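Local structure of dihydropteroate synthase (Stenotrophomonas maltophilia, 7L6P) at residues S13-L16 with R21-R24; G137-A142 with L182-M187; T241-D244 with E248-A251. The protein probably condenses para-aminobenzoate with 6-hydroxymethyl-7,8-dihydropterin diphosphate to give 7,8-dihydropteroate, a magnesium-dependent step of folate biosynthesis. All blocks are in the same frame, centred on the assembly; numbering follows the deposited sequence.

Contact 1: residues S13-L16 with R21-R24; sequences SPQL and RILR
Residues 13-16 and 21-24 meet as the two antiparallel strands of a beta hairpin, which lies against the N-terminal end of the TIM barrel, at the loops leading into strands 67-71 and 106-109. Leu16 and Leu23 form the hydrogen-bonded pair: Leu16 N donates to Leu23 O at 3.0 Å, and Leu23 N returns a bond to Leu16 O at 2.9 Å. Their side chains lie side by side on the buried face and point the same way, with Leu16 CD1 4.0 Å from Leu23 CD2; beyond them, Leu16 also touches Leu25 and Leu23 touches Asp66. One step along, Gln15 and Arg24 make the non-hydrogen-bonded pair, with CA atoms 4.4 Å apart and both side chains on the exposed face. Gln15 CG sits between its backbone N and carbonyl carbon (chi1 47°), and the chain then runs out extended, bringing the amide against the branches of Ile22. Arg21 turns its guanidinium away from the hairpin partner, to the carbonyls of Val104 and Ala99. The Arg24 chain instead bends at chi2 and chi3, which carries NH1 to within 3.5 Å of Ser13 CB. On the outer face Gln15 OE1 rests 3.3 Å from Ile22 CG2 and 3.4 Å from Ile22 CD1.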
ATOM      1  N   SER A  13     -18.856   8.945  15.249  1.00112.69           N
ATOM      2  CA  SER A  13     -17.399   8.797  15.188  1.00112.12           C
ATOM      3  C   SER A  13     -16.718   9.312  16.443  1.00109.19           C
ATOM      4  O   SER A  13     -16.946  10.450  16.866  1.00109.33           O
ATOM      5  CB  SER A  13     -16.820   9.515  13.968  1.00104.94           C
ATOM      6  OG  SER A  13     -17.103   8.800  12.779  1.00107.52           O
ATOM      7  N   PRO A  14     -15.872   8.478  17.039  1.00 92.33           N
ATOM      8  CA  PRO A  14     -15.219   8.866  18.289  1.00 86.34           C
ATOM      9  C   PRO A  14     -14.133   9.893  18.036  1.00 80.78           C
ATOM     10  O   PRO A  14     -13.737  10.177  16.907  1.00 81.56           O
ATOM     11  CB  PRO A  14     -14.628   7.550  18.806  1.00 85.32           C
ATOM     12  CG  PRO A  14     -14.396   6.746  17.581  1.00 84.41           C
ATOM     13  CD  PRO A  14     -15.503   7.118  16.613  1.00 87.74           C
ATOM     14  N   GLN A  15     -13.600  10.409  19.130  1.00 77.32           N
ATOM     15  CA  GLN A  15     -12.558  11.409  19.018  1.00 73.21           C
ATOM     16  C   GLN A  15     -11.775  11.454  20.317  1.00 72.00           C
ATOM     17  O   GLN A  15     -12.283  11.108  21.385  1.00 77.83           O
ATOM     18  CB  GLN A  15     -13.157  12.775  18.713  1.00 72.70           C
ATOM     19  CG  GLN A  15     -14.324  13.087  19.612  1.00 73.27           C
ATOM     20  CD  GLN A  15     -14.786  14.509  19.461  1.00 79.67           C
ATOM     21  OE1 GLN A  15     -14.313  15.400  20.171  1.00 79.63           O
ATOM     22  NE2 GLN A  15     -15.703  14.743  18.522  1.00 78.15           N
ATOM     23  N   LEU A  16     -10.540  11.910  20.211  1.00 66.10           N
ATOM     24  CA  LEU A  16      -9.697  12.152  21.367  1.00 66.92           C
ATOM     25  C   LEU A  16      -9.674  13.643  21.653  1.00 67.27           C
ATOM     26  O   LEU A  16      -9.473  14.451  20.736  1.00 65.80           O
ATOM     27  CB  LEU A  16      -8.277  11.643  21.121  1.00 68.09           C
ATOM     28  CG  LEU A  16      -8.175  10.163  20.790  1.00 64.10           C
ATOM     29  CD1 LEU A  16      -6.741   9.823  20.544  1.00 63.14           C
ATOM     30  CD2 LEU A  16      -8.713   9.350  21.942  1.00 63.55           C
ATOM     31  N   ARG A  21      -7.059  19.799  22.056  1.00 67.80           N
ATOM     32  CA  ARG A  21      -6.905  19.631  20.617  1.00 70.08           C
ATOM     33  C   ARG A  21      -7.689  18.396  20.190  1.00 68.42           C
ATOM     34  O   ARG A  21      -7.268  17.268  20.451  1.00 67.43           O
ATOM     35  CB  ARG A  21      -5.426  19.519  20.244  1.00 68.83           C
ATOM     36  CG  ARG A  21      -4.576  20.616  20.869  1.00 70.33           C
ATOM     37  CD  ARG A  21      -3.262  20.814  20.149  1.00 71.53           C
ATOM     38  NE  ARG A  21      -2.488  21.903  20.736  1.00 74.68           N
ATOM     39  CZ  ARG A  21      -1.403  22.442  20.189  1.00 78.55           C
ATOM     40  NH1 ARG A  21      -0.940  22.032  19.017  1.00 77.34           N
ATOM     41  NH2 ARG A  21      -0.772  23.421  20.831  1.00 77.68           N
ATOM     42  N   ILE A  22      -8.841  18.613  19.549  1.00 71.49           N
ATOM     43  CA  ILE A  22      -9.702  17.501  19.166  1.00 68.58           C
ATOM     44  C   ILE A  22      -9.100  16.782  17.963  1.00 69.91           C
ATOM     45  O   ILE A  22      -8.667  17.414  16.991  1.00 70.15           O
ATOM     46  CB  ILE A  22     -11.126  17.994  18.858  1.00 67.51           C
ATOM     47  CG1 ILE A  22     -11.773  18.640  20.086  1.00 67.95           C
ATOM     48  CG2 ILE A  22     -11.992  16.843  18.374  1.00 68.18           C
ATOM     49  CD1 ILE A  22     -12.017  17.677  21.222  1.00 65.60           C
ATOM     50  N   LEU A  23      -9.111  15.447  18.015  1.00 68.03           N
ATOM     51  CA  LEU A  23      -8.658  14.569  16.944  1.00 63.63           C
ATOM     52  C   LEU A  23      -9.807  13.629  16.605  1.00 66.76           C
ATOM     53  O   LEU A  23     -10.139  12.737  17.390  1.00 65.81           O
ATOM     54  CB  LEU A  23      -7.423  13.784  17.373  1.00 67.15           C
ATOM     55  CG  LEU A  23      -6.815  12.749  16.427  1.00 68.79           C
ATOM     56  CD1 LEU A  23      -6.092  13.412  15.234  1.00 62.85           C
ATOM     57  CD2 LEU A  23      -5.868  11.808  17.217  1.00 60.46           C
ATOM     58  N   ARG A  24     -10.434  13.848  15.456  1.00 70.18           N
ATOM     59  CA  ARG A  24     -11.548  13.014  15.032  1.00 71.73           C
ATOM     60  C   ARG A  24     -11.031  11.685  14.495  1.00 67.94           C
ATOM     61  O   ARG A  24     -10.027  11.643  13.785  1.00 67.04           O
ATOM     62  CB  ARG A  24     -12.367  13.727  13.956  1.00 71.56           C
ATOM     63  CG  ARG A  24     -13.317  14.794  14.480  1.00 78.88           C
ATOM     64  CD  ARG A  24     -14.788  14.390  14.316  1.00 84.45           C
ATOM     65  NE  ARG A  24     -15.179  14.189  12.924  1.00 83.66           N
ATOM     66  CZ  ARG A  24     -16.268  13.530  12.537  1.00 88.81           C
ATOM     67  NH1 ARG A  24     -17.097  12.980  13.416  1.00 84.99           N
ATOM     68  NH2 ARG A  24     -16.533  13.420  11.235  1.00 87.71           N
TER

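Contact 2: residues G137-A142 with L182-M187; sequences GALDAA and LFAAEM
Leu139 reaches across to Ala184 and Ala185, a small apolar contact between two of the outer helices of the TIM barrel, 138-145 and 170-188. The first segment starts at Gly137, the N-cap residue, whose positive phi (84°) suits a glycine because a CB there would press on the preceding carbonyl oxygen. Its own carbonyl O accepts the first turn's bond from Ala141 N at 3.1 Å. Ala138 follows as the first helical residue, and its O takes a bond from Ala142 N.

Leu139 is the residue of this segment that makes the contact. It faces the other helix; chi1 of -162° sets CG anti to the backbone N, and chi2 of 56° splits the methyls, CD2 to Ala184 and CD1 to Ala185. CD2 rests 4.1 Å from Ala184 CB, while CD1 lies over the backbone of Ala185. The small alanine side chains let the leucine come close to the helix backbone, and the Leu139 and Ala185 CA atoms are 6.7 Å apart. Arg181 and Ala188 of the same helix, together with Leu133, also touch the leucine.

Asp140 starts out pointing away from 182-187, yet its side chain still touches Ala188. Ala141 meets Pro113 at the start of helix 113-121, and Ala142 packs on Met116 of that helix and on Val149 of strand 149-152. Phe190, in the loop after helix 170-188, touches both Ala142 and Ala185. At the contact itself, Leu139 CD1 is 4.0 Å from Ala185 CA, and Leu139 CD2 is 3.9 Å from Ala184 O.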
ATOM      1  N   GLY A 137       5.100   4.148  39.264  1.00 66.06           N
ATOM      2  CA  GLY A 137       4.508   5.480  39.295  1.00 64.28           C
ATOM      3  C   GLY A 137       3.852   5.952  38.005  1.00 64.83           C
ATOM      4  O   GLY A 137       3.244   7.029  37.992  1.00 66.75           O
ATOM      5  N   ALA A 138       4.001   5.224  36.906  1.00 64.43           N
ATOM      6  CA  ALA A 138       3.482   5.689  35.624  1.00 64.01           C
ATOM      7  C   ALA A 138       1.958   5.733  35.612  1.00 67.20           C
ATOM      8  O   ALA A 138       1.351   6.672  35.074  1.00 63.48           O
ATOM      9  CB  ALA A 138       3.989   4.775  34.513  1.00 61.52           C
ATOM     10  N   LEU A 139       1.331   4.702  36.174  1.00 64.67           N
ATOM     11  CA  LEU A 139      -0.117   4.594  36.151  1.00 62.56           C
ATOM     12  C   LEU A 139      -0.773   5.818  36.781  1.00 65.27           C
ATOM     13  O   LEU A 139      -1.639   6.457  36.171  1.00 66.28           O
ATOM     14  CB  LEU A 139      -0.515   3.314  36.869  1.00 62.62           C
ATOM     15  CG  LEU A 139      -1.892   2.724  36.659  1.00 62.77           C
ATOM     16  CD1 LEU A 139      -2.113   2.483  35.185  1.00 56.32           C
ATOM     17  CD2 LEU A 139      -1.986   1.429  37.466  1.00 62.70           C
ATOM     18  N   ASP A 140      -0.367   6.164  38.003  1.00 66.53           N
ATOM     19  CA  ASP A 140      -0.977   7.302  38.686  1.00 68.81           C
ATOM     20  C   ASP A 140      -0.589   8.619  38.036  1.00 68.14           C
ATOM     21  O   ASP A 140      -1.402   9.552  37.989  1.00 69.73           O
ATOM     22  CB  ASP A 140      -0.585   7.324  40.161  1.00 71.16           C
ATOM     23  CG  ASP A 140      -1.253   6.232  40.960  1.00 76.18           C
ATOM     24  OD1 ASP A 140      -2.344   5.784  40.539  1.00 73.11           O
ATOM     25  OD2 ASP A 140      -0.708   5.855  42.034  1.00 81.95           O
ATOM     26  N   ALA A 141       0.646   8.725  37.544  1.00 65.67           N
ATOM     27  CA  ALA A 141       1.092   9.996  36.994  1.00 66.81           C
ATOM     28  C   ALA A 141       0.292  10.351  35.751  1.00 67.27           C
ATOM     29  O   ALA A 141      -0.188  11.480  35.617  1.00 68.39           O
ATOM     30  CB  ALA A 141       2.592   9.938  36.689  1.00 68.27           C
ATOM     31  N   ALA A 142       0.119   9.384  34.847  1.00 66.74           N
ATOM     32  CA  ALA A 142      -0.622   9.599  33.606  1.00 64.54           C
ATOM     33  C   ALA A 142      -2.118   9.812  33.858  1.00 68.03           C
ATOM     34  O   ALA A 142      -2.781  10.560  33.117  1.00 62.37           O
ATOM     35  CB  ALA A 142      -0.390   8.419  32.669  1.00 59.06           C
ATOM     36  N   LEU A 182      -5.891  -2.183  30.741  1.00 50.71           N
ATOM     37  CA  LEU A 182      -7.086  -1.340  30.733  1.00 49.55           C
ATOM     38  C   LEU A 182      -7.776  -1.360  32.091  1.00 55.20           C
ATOM     39  O   LEU A 182      -8.152  -0.306  32.614  1.00 56.77           O
ATOM     40  CB  LEU A 182      -8.052  -1.777  29.626  1.00 50.37           C
ATOM     41  CG  LEU A 182      -7.657  -1.466  28.159  1.00 54.99           C
ATOM     42  CD1 LEU A 182      -8.446  -2.318  27.161  1.00 51.00           C
ATOM     43  CD2 LEU A 182      -7.840   0.010  27.832  1.00 52.56           C
ATOM     44  N   PHE A 183      -7.912  -2.543  32.705  1.00 54.58           N
ATOM     45  CA  PHE A 183      -8.521  -2.604  34.033  1.00 54.05           C
ATOM     46  C   PHE A 183      -7.692  -1.859  35.066  1.00 54.22           C
ATOM     47  O   PHE A 183      -8.243  -1.147  35.909  1.00 52.94           O
ATOM     48  CB  PHE A 183      -8.748  -4.038  34.495  1.00 50.19           C
ATOM     49  CG  PHE A 183      -9.335  -4.113  35.877  1.00 54.15           C
ATOM     50  CD1 PHE A 183     -10.697  -3.924  36.069  1.00 52.69           C
ATOM     51  CD2 PHE A 183      -8.529  -4.359  36.983  1.00 53.38           C
ATOM     52  CE1 PHE A 183     -11.257  -3.967  37.331  1.00 54.02           C
ATOM     53  CE2 PHE A 183      -9.058  -4.408  38.239  1.00 57.67           C
ATOM     54  CZ  PHE A 183     -10.447  -4.215  38.430  1.00 58.86           C
ATOM     55  N   ALA A 184      -6.371  -2.041  35.048  1.00 53.60           N
ATOM     56  CA  ALA A 184      -5.538  -1.307  35.992  1.00 52.69           C
ATOM     57  C   ALA A 184      -5.678   0.195  35.771  1.00 56.70           C
ATOM     58  O   ALA A 184      -5.781   0.967  36.731  1.00 58.24           O
ATOM     59  CB  ALA A 184      -4.077  -1.750  35.866  1.00 49.81           C
ATOM     60  N   ALA A 185      -5.713   0.628  34.507  1.00 55.69           N
ATOM     61  CA  ALA A 185      -5.978   2.036  34.230  1.00 55.87           C
ATOM     62  C   ALA A 185      -7.361   2.437  34.734  1.00 57.76           C
ATOM     63  O   ALA A 185      -7.533   3.521  35.307  1.00 58.05           O
ATOM     64  CB  ALA A 185      -5.845   2.307  32.737  1.00 52.08           C
ATOM     65  N   GLU A 186      -8.364   1.585  34.504  1.00 55.29           N
ATOM     66  CA  GLU A 186      -9.696   1.843  35.031  1.00 56.67           C
ATOM     67  C   GLU A 186      -9.638   2.054  36.546  1.00 57.73           C
ATOM     68  O   GLU A 186     -10.199   3.022  37.070  1.00 58.53           O
ATOM     69  CB  GLU A 186     -10.633   0.677  34.687  1.00 58.95           C
ATOM     70  CG  GLU A 186     -12.063   0.831  35.278  1.00 59.25           C
ATOM     71  CD  GLU A 186     -13.028  -0.350  34.990  1.00 63.75           C
ATOM     72  OE1 GLU A 186     -12.720  -1.258  34.173  1.00 63.78           O
ATOM     73  OE2 GLU A 186     -14.143  -0.350  35.587  1.00 78.10           O
ATOM     74  N   MET A 187      -8.917   1.182  37.262  1.00 57.44           N
ATOM     75  CA  MET A 187      -8.813   1.331  38.716  1.00 59.91           C
ATOM     76  C   MET A 187      -8.047   2.585  39.117  1.00 60.87           C
ATOM     77  O   MET A 187      -8.310   3.148  40.187  1.00 64.30           O
ATOM     78  CB  MET A 187      -8.172   0.099  39.361  1.00 56.05           C
ATOM     79  CG  MET A 187      -9.088  -1.090  39.449  1.00 56.68           C
ATOM     80  SD  MET A 187     -10.683  -0.631  40.200  1.00 73.14           S
ATOM     81  CE  MET A 187     -11.672  -0.860  38.725  1.00 62.22           C
TER

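Contact 3: residues T241-D244 with E248-A251; sequences TGRD and ERVA
Arg249 lays its aliphatic chain beside Arg243, its CG 3.9 Å from Arg243 CB, and carries its guanidinium on to the backbone of the same residue. There it grips Arg243 O side-on with two nitrogens: NE and NH2 each donate at 2.8 Å to that single oxygen, which lies in the guanidinium plane. NH2 approaches within the carbonyl plane, whereas NE comes in tilted 26° from it. The run from CG to NE is extended, which gives the arginine the length to span the turn. Arg249 NH1 bonds to Arg233 O, a second anchor that restricts rotation of the group.

All this happens in the short connection between helices 235-241 and 250-262 of the TIM barrel, where Gly242 ends the first helix with positive phi (86°) and Arg249 is the N-cap residue of the second. A weak bond from Arg243 N to Thr241 OG1 ties the start of the turn back to the helix end.

The side chain of Arg243 crosses that of Glu248 at about a right angle, bent at chi2 (-81°) so that CD lies 3.8 Å from Glu248 O. Its polar end belongs to the dimer interface: NH2 makes a salt bridge with Asp278 of the second subunit, whose Ala274 also packs on the arginine. The charged atoms of Arg243 and Glu248 are not in contact, NH1 of the arginine standing 5.3 Å from Glu248 OE1, which makes a weak hydrogen bond with Thr245 OG1.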
ATOM      1  N   THR A 241      10.695  -8.506   2.981  1.00 54.85           N
ATOM      2  CA  THR A 241      11.046  -8.001   1.657  1.00 51.87           C
ATOM      3  C   THR A 241      12.511  -8.186   1.266  1.00 54.98           C
ATOM      4  O   THR A 241      12.830  -8.120   0.068  1.00 58.79           O
ATOM      5  CB  THR A 241      10.741  -6.502   1.581  1.00 55.04           C
ATOM      6  OG1 THR A 241      11.495  -5.826   2.602  1.00 57.22           O
ATOM      7  CG2 THR A 241       9.257  -6.233   1.775  1.00 50.83           C
ATOM      8  N   GLY A 242      13.402  -8.464   2.209  1.00 55.01           N
ATOM      9  CA  GLY A 242      14.811  -8.506   1.883  1.00 49.60           C
ATOM     10  C   GLY A 242      15.521  -7.172   1.937  1.00 51.20           C
ATOM     11  O   GLY A 242      16.681  -7.106   1.545  1.00 53.04           O
ATOM     12  N   ARG A 243      14.900  -6.129   2.495  1.00 58.83           N
ATOM     13  CA  ARG A 243      15.488  -4.789   2.536  1.00 61.53           C
ATOM     14  C   ARG A 243      16.234  -4.550   3.837  1.00 59.36           C
ATOM     15  O   ARG A 243      15.612  -4.357   4.888  1.00 57.60           O
ATOM     16  CB  ARG A 243      14.424  -3.710   2.386  1.00 58.55           C
ATOM     17  CG  ARG A 243      13.518  -3.909   1.235  1.00 61.55           C
ATOM     18  CD  ARG A 243      14.142  -3.436  -0.041  1.00 59.45           C
ATOM     19  NE  ARG A 243      13.233  -3.738  -1.136  1.00 58.51           N
ATOM     20  CZ  ARG A 243      13.590  -3.851  -2.405  1.00 60.11           C
ATOM     21  NH1 ARG A 243      14.840  -3.643  -2.793  1.00 55.72           N
ATOM     22  NH2 ARG A 243      12.665  -4.175  -3.308  1.00 62.64           N
ATOM     23  N   ASP A 244      17.562  -4.495   3.761  1.00 58.85           N
ATOM     24  CA  ASP A 244      18.332  -4.208   4.966  1.00 62.89           C
ATOM     25  C   ASP A 244      18.239  -2.743   5.384  1.00 65.54           C
ATOM     26  O   ASP A 244      18.288  -2.447   6.580  1.00 66.19           O
ATOM     27  CB  ASP A 244      19.804  -4.570   4.764  1.00 65.07           C
ATOM     28  CG  ASP A 244      20.186  -5.876   5.419  1.00 56.02           C
ATOM     29  OD1 ASP A 244      19.322  -6.565   5.960  1.00 69.33           O
ATOM     30  OD2 ASP A 244      21.388  -6.141   5.503  1.00 60.79           O
ATOM     31  N   GLU A 248      14.733   2.076   2.859  1.00 61.98           N
ATOM     32  CA  GLU A 248      14.316   1.316   1.692  1.00 57.96           C
ATOM     33  C   GLU A 248      12.995   0.580   1.907  1.00 63.56           C
ATOM     34  O   GLU A 248      12.579  -0.171   1.020  1.00 62.52           O
ATOM     35  CB  GLU A 248      15.401   0.297   1.323  1.00 62.39           C
ATOM     36  CG  GLU A 248      16.578   0.875   0.505  1.00 68.06           C
ATOM     37  CD  GLU A 248      17.726  -0.098   0.348  1.00 74.70           C
ATOM     38  OE1 GLU A 248      17.681  -1.220   0.924  1.00 74.36           O
ATOM     39  OE2 GLU A 248      18.683   0.263  -0.373  1.00 87.78           O
ATOM     40  N   ARG A 249      12.330   0.772   3.052  1.00 57.66           N
ATOM     41  CA  ARG A 249      11.144   0.002   3.413  1.00 57.97           C
ATOM     42  C   ARG A 249       9.851   0.820   3.367  1.00 56.46           C
ATOM     43  O   ARG A 249       8.887   0.483   4.059  1.00 52.13           O
ATOM     44  CB  ARG A 249      11.315  -0.609   4.803  1.00 57.42           C
ATOM     45  CG  ARG A 249      12.459  -1.585   4.936  1.00 58.10           C
ATOM     46  CD  ARG A 249      12.729  -1.942   6.396  1.00 56.50           C
ATOM     47  NE  ARG A 249      13.905  -2.784   6.523  1.00 54.78           N
ATOM     48  CZ  ARG A 249      14.573  -3.007   7.649  1.00 60.73           C
ATOM     49  NH1 ARG A 249      14.196  -2.475   8.804  1.00 59.10           N
ATOM     50  NH2 ARG A 249      15.642  -3.795   7.619  1.00 58.63           N
ATOM     51  N   VAL A 250       9.801   1.876   2.549  1.00 55.11           N
ATOM     52  CA  VAL A 250       8.637   2.769   2.529  1.00 53.79           C
ATOM     53  C   VAL A 250       7.424   2.070   1.923  1.00 52.63           C
ATOM     54  O   VAL A 250       6.328   2.081   2.498  1.00 49.19           O
ATOM     55  CB  VAL A 250       8.973   4.068   1.765  1.00 57.27           C
ATOM     56  CG1 VAL A 250       7.746   4.973   1.671  1.00 56.74           C
ATOM     57  CG2 VAL A 250      10.124   4.811   2.459  1.00 54.44           C
ATOM     58  N   ALA A 251       7.593   1.472   0.741  1.00 50.57           N
ATOM     59  CA  ALA A 251       6.477   0.783   0.099  1.00 51.61           C
ATOM     60  C   ALA A 251       5.889  -0.293   1.004  1.00 46.44           C
ATOM     61  O   ALA A 251       4.679  -0.487   1.028  1.00 51.88           O
ATOM     62  CB  ALA A 251       6.910   0.177  -1.242  1.00 47.46           C
TER

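In the fold
The three contacts follow one another along the chain and touch the barrel at separate places. Contacts 1 and 2 are the nearer pair, with centres 22 Å apart and nearest atoms about 11 Å apart. Contact 3 lies across the chain's centre from both, its centre 33 Å from that of contact 1 and 37 Å from that of contact 2. Contact 1 is a hairpin at the N-terminal end of the barrel, contact 2 joins two helices on its outside, and contact 3 is a loop at the dimer interface, the one of the three touched by the second subunit. In TIM barrels the active site lies at the C-terminal ends of the strands, the end away from contact 1.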